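Local structure of design construct XXA_GVDQ (Synthetic construct, 6NZ1) at residues Ala44-Val47 / Glu48-Ala52; Ala58-Val61 / Glu62-Ala66. The protein is a computationally designed helical construct that assembles as a homotrimer, one of a set of closely related designs with divergent folds. All coordinates share one frame; numbering follows the deposited sequence.

Contact 1 (Ala44-Val47 / Glu48-Ala52); sequences AQIV and EAIRA
Ala44, Gln45, Ile46 and Val47 each accept a backbone hydrogen bond, from the N-H of Glu48, Ala49, Ile50 and Arg51 in turn, the i to i+4 pattern of an alpha helix. The bonds tighten slightly along it: Glu48 N reaches Ala44 O at 3.2 Å with an N-H...O angle of 153°, and Arg51 N meets Val47 O at 3.0 Å with 163°. Ala44 O also accepts from a water, at 2.9 Å. The same water donates to Glu48 OE2 at 2.8 Å and so closes a bridge between the backbone carbonyl and the carboxylate one turn on. With CG beside its own backbone N (chi1 -71°), 3.2 Å from Ala44 O, Glu48 bends at chi2 and carries its carboxylate to the water. Arg51, bent at chi3, points its guanidinium group toward the same carboxylate, but the two are modelled too close together, and the details of this salt bridge are doubtful.

Ile46 and Ile50 belong to the inner face of helix 29-73, the central helix of a trimeric bundle: Ile46 packs on Ile46 of both other subunits and Ile50 on Ile50 of the third. Within the chain the two touch through methyls, Ile46 CG2 lying 4.2 Å from Ile50 CD1. CG1 of Ile50 passes 3.5 Å from Ile46 O, alongside the carbonyl that its own N-H engages. Val47 lies next to Leu9 of the second subunit, and its CG1 comes within 4.3 Å of Arg51 CG. Gln45 packs on Asp8 and Leu9 of helix 6-25 in its own chain and, in one of its two conformers, its OE1 is hydrogen-bonded to His3 ND1, just ahead of that helix.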
loop_
_atom_site.group_PDB
_atom_site.type_symbol
_atom_site.label_atom_id
_atom_site.label_comp_id
_atom_site.label_asym_id
_atom_site.label_seq_id
_atom_site.Cartn_x
_atom_site.Cartn_y
_atom_site.Cartn_z
ATOM N N ALA B 44 -0.528 -13.130 -3.734
ATOM C CA ALA B 44 0.206 -12.656 -4.900
ATOM C C ALA B 44 -0.384 -11.360 -5.434
ATOM O O ALA B 44 0.346 -10.511 -5.960
ATOM C CB ALA B 44 0.203 -13.730 -5.980
ATOM N N GLN B 45 -1.697 -11.188 -5.308
ATOM C CA GLN B 45 -2.327 -9.951 -5.741
ATOM C C GLN B 45 -2.128 -8.832 -4.728
ATOM O O GLN B 45 -1.996 -7.670 -5.123
ATOM C CB GLN B 45 -3.819 -10.175 -5.982
ATOM C CG GLN B 45 -4.138 -11.100 -7.155
ATOM C CD GLN B 45 -3.794 -10.480 -8.491
ATOM O OE1 GLN B 45 -3.960 -9.277 -8.680
ATOM N NE2 GLN B 45 -3.320 -11.296 -9.427
ATOM N N ILE B 46 -2.105 -9.156 -3.434
ATOM C CA ILE B 46 -1.797 -8.162 -2.408
ATOM C C ILE B 46 -0.392 -7.612 -2.619
ATOM O O ILE B 46 -0.161 -6.400 -2.558
ATOM C CB ILE B 46 -1.957 -8.784 -1.004
ATOM C CG1 ILE B 46 -3.436 -9.090 -0.735
ATOM C CG2 ILE B 46 -1.381 -7.870 0.059
ATOM C CD1 ILE B 46 -3.754 -9.511 0.681
ATOM N N VAL B 47 0.564 -8.492 -2.892
ATOM C CA VAL B 47 1.926 -8.051 -3.159
ATOM C C VAL B 47 1.981 -7.149 -4.394
ATOM O O VAL B 47 2.673 -6.126 -4.398
ATOM C CB VAL B 47 2.838 -9.284 -3.292
ATOM C CG1 VAL B 47 4.235 -8.903 -3.727
ATOM C CG2 VAL B 47 2.842 -10.048 -1.970
ATOM N N GLU B 48 1.275 -7.512 -5.464
ATOM C CA GLU B 48 1.304 -6.675 -6.658
ATOM C C GLU B 48 0.789 -5.277 -6.357
ATOM O O GLU B 48 1.346 -4.283 -6.832
ATOM C CB GLU B 48 0.474 -7.298 -7.777
ATOM C CG GLU B 48 1.068 -8.535 -8.396
ATOM C CD GLU B 48 2.479 -8.334 -8.894
ATOM O OE1 GLU B 48 2.645 -8.032 -10.092
ATOM O OE2 GLU B 48 3.427 -8.496 -8.098
ATOM N N ALA B 49 -0.275 -5.180 -5.569
ATOM C CA ALA B 49 -0.806 -3.879 -5.212
ATOM C C ALA B 49 0.215 -3.056 -4.435
ATOM O O ALA B 49 0.404 -1.865 -4.713
ATOM C CB ALA B 49 -2.091 -4.045 -4.405
ATOM N N ILE B 50 0.867 -3.662 -3.441
ATOM C CA ILE B 50 1.821 -2.930 -2.613
ATOM C C ILE B 50 2.992 -2.438 -3.450
ATOM O O ILE B 50 3.487 -1.326 -3.247
ATOM C CB ILE B 50 2.283 -3.811 -1.438
ATOM C CG1 ILE B 50 1.133 -3.939 -0.450
ATOM C CG2 ILE B 50 3.512 -3.223 -0.769
ATOM C CD1 ILE B 50 1.421 -4.784 0.750
ATOM N N ARG B 51 3.450 -3.247 -4.406
ATOM C CA ARG B 51 4.538 -2.816 -5.279
ATOM C C ARG B 51 4.133 -1.596 -6.098
ATOM O O ARG B 51 4.907 -0.646 -6.240
ATOM C CB ARG B 51 4.955 -3.963 -6.197
ATOM C CG ARG B 51 5.533 -5.178 -5.451
ATOM C CD ARG B 51 6.551 -5.988 -6.291
ATOM N NE ARG B 51 6.501 -5.623 -7.699
ATOM C CZ ARG B 51 6.040 -6.413 -8.655
ATOM N NH1 ARG B 51 5.605 -7.631 -8.358
ATOM N NH2 ARG B 51 6.019 -5.981 -9.907
ATOM N N ALA B 52 2.919 -1.614 -6.644
ATOM C CA ALA B 52 2.391 -0.456 -7.347
ATOM C C ALA B 52 2.317 0.749 -6.427
ATOM O O ALA B 52 2.770 1.840 -6.779
ATOM C CB ALA B 52 1.018 -0.787 -7.915
HETATM O O HOH W 1 2.901 -11.075 -7.205
#

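Contact 2 (Ala58-Val61 / Glu62-Ala66); sequences AQIV and EILRA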
loop_
_atom_site.group_PDB
_atom_site.type_symbol
_atom_site.label_atom_id
_atom_site.label_comp_id
_atom_site.label_asym_id
_atom_site.label_seq_id
_atom_site.Cartn_x
_atom_site.Cartn_y
_atom_site.Cartn_z
ATOM N N ALA B 58 6.983 6.674 -4.689
ATOM C CA ALA B 58 8.275 7.132 -5.170
ATOM C C ALA B 58 8.101 8.211 -6.228
ATOM O O ALA B 58 8.823 9.212 -6.235
ATOM C CB ALA B 58 9.061 5.946 -5.719
ATOM N N GLN B 59 7.145 8.017 -7.130
ATOM C CA GLN B 59 6.890 8.997 -8.172
ATOM C C GLN B 59 6.282 10.254 -7.595
ATOM O O GLN B 59 6.489 11.343 -8.129
ATOM C CB GLN B 59 5.962 8.398 -9.223
ATOM C CG GLN B 59 5.722 9.246 -10.445
ATOM C CD GLN B 59 6.979 9.655 -11.178
ATOM O OE1 GLN B 59 6.959 10.602 -11.951
ATOM N NE2 GLN B 59 8.066 8.931 -10.968
ATOM N N ILE B 60 5.531 10.127 -6.510
ATOM C CA ILE B 60 5.010 11.315 -5.864
ATOM C C ILE B 60 6.153 12.139 -5.300
ATOM O O ILE B 60 6.158 13.366 -5.409
ATOM C CB ILE B 60 3.987 10.926 -4.791
ATOM C CG1 ILE B 60 2.683 10.512 -5.472
ATOM C CG2 ILE B 60 3.762 12.064 -3.866
ATOM C CD1 ILE B 60 1.602 10.045 -4.564
ATOM N N VAL B 61 7.135 11.483 -4.684
ATOM C CA VAL B 61 8.299 12.195 -4.174
ATOM C C VAL B 61 8.994 12.954 -5.298
ATOM O O VAL B 61 9.497 14.067 -5.106
ATOM C CB VAL B 61 9.241 11.194 -3.480
ATOM C CG1 VAL B 61 10.606 11.758 -3.303
ATOM C CG2 VAL B 61 8.705 10.812 -2.146
ATOM N N GLU B 62 9.049 12.368 -6.484
ATOM C CA GLU B 62 9.706 13.058 -7.582
ATOM C C GLU B 62 8.950 14.319 -7.948
ATOM O O GLU B 62 9.553 15.370 -8.195
ATOM C CB GLU B 62 9.829 12.129 -8.780
ATOM C CG GLU B 62 10.799 10.964 -8.549
ATOM C CD GLU B 62 12.216 11.402 -8.124
ATOM O OE1 GLU B 62 12.957 11.969 -8.951
ATOM O OE2 GLU B 62 12.607 11.160 -6.970
ATOM N N ILE B 63 7.629 14.238 -7.970
ATOM C CA ILE B 63 6.827 15.414 -8.255
ATOM C C ILE B 63 7.004 16.435 -7.155
ATOM O O ILE B 63 7.050 17.644 -7.403
ATOM C CB ILE B 63 5.354 15.022 -8.418
ATOM C CG1 ILE B 63 5.172 14.126 -9.627
ATOM C CG2 ILE B 63 4.465 16.243 -8.542
ATOM C CD1 ILE B 63 3.873 13.309 -9.544
ATOM N N LEU B 64 7.101 15.973 -5.921
ATOM C CA LEU B 64 7.265 16.917 -4.836
ATOM C C LEU B 64 8.603 17.626 -4.937
ATOM O O LEU B 64 8.705 18.806 -4.607
ATOM C CB LEU B 64 7.147 16.212 -3.493
ATOM C CG LEU B 64 5.827 15.606 -3.018
ATOM C CD1 LEU B 64 6.101 14.788 -1.735
ATOM C CD2 LEU B 64 4.761 16.643 -2.749
ATOM N N ARG B 65 9.645 16.921 -5.376
ATOM C CA ARG B 65 10.936 17.571 -5.559
ATOM C C ARG B 65 10.880 18.614 -6.666
ATOM O O ARG B 65 11.466 19.691 -6.535
ATOM C CB ARG B 65 12.009 16.533 -5.879
ATOM C CG ARG B 65 13.402 17.115 -6.176
ATOM C CD ARG B 65 13.949 17.809 -4.951
ATOM N NE ARG B 65 15.179 18.571 -5.146
ATOM C CZ ARG B 65 15.218 19.882 -5.329
ATOM N NH1 ARG B 65 14.083 20.561 -5.382
ATOM N NH2 ARG B 65 16.382 20.509 -5.451
ATOM N N ALA B 66 10.208 18.296 -7.774
ATOM C CA ALA B 66 10.092 19.239 -8.877
ATOM C C ALA B 66 9.320 20.472 -8.447
ATOM O O ALA B 66 9.630 21.588 -8.873
ATOM C CB ALA B 66 9.409 18.579 -10.074
HETATM O O HOH W 2 11.622 8.981 -5.640
#
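Ile60 and Leu64 lie side by side one helical turn apart, pointing the same way, and meet through Ile60 CG2 and Leu64 CD1 at 4.2 Å. The isoleucine offers this methyl because CG2 stands opposite its backbone N while CG1 takes the place beside it (chi1 -75°). Leu64 CG rests 3.3 Å from Ile60 O, the oxygen that accepts Leu64 N at 2.8 Å. An alanine in place of Leu64 would lose CG and both methyls, and would probably leave a gap beside Ile60 CG2 and at the junction with Leu64 of the second subunit. On another side of the helix Gln59 and Glu62 cross at about a right angle. Glu62 folds back at chi2, and a water donates both to its OE2, at 2.7 Å, and to Ala58 O, at 2.9 Å, tying the carboxylate to the preceding turn. Ile63 runs CG1 past Gln59 O at 3.4 Å and packs on Leu87 of the third subunit. Around this part of helix 29-73, Val61 is covered by Leu88 and Leu91 of helix 78-94 in the same chain, while Ile60 meets Ile60 of the second subunit and Leu91 of the third.

In the fold
Contacts 1 and 2 follow one another along helix 29-73, with centres 21 Å apart and nearest atoms about 7 Å apart, so they do not touch. The centre of contact 1 is about 6 Å from the centre of the chain, that of contact 2 about 17 Å. Both open with Ala-Gln-Ile-Val followed by glutamate, and the water bridge recurs; at matching positions contact 1 has Ile50 and contact 2 has Leu64. Their surroundings differ: residues 44-52 pack against helix 6-25, residues 58-66 against helix 78-94. Ile46 and Ile50 of contact 1 and Ile60, Ile63 and Leu64 of contact 2 pack on other subunits, placing both contacts in the trimer interface.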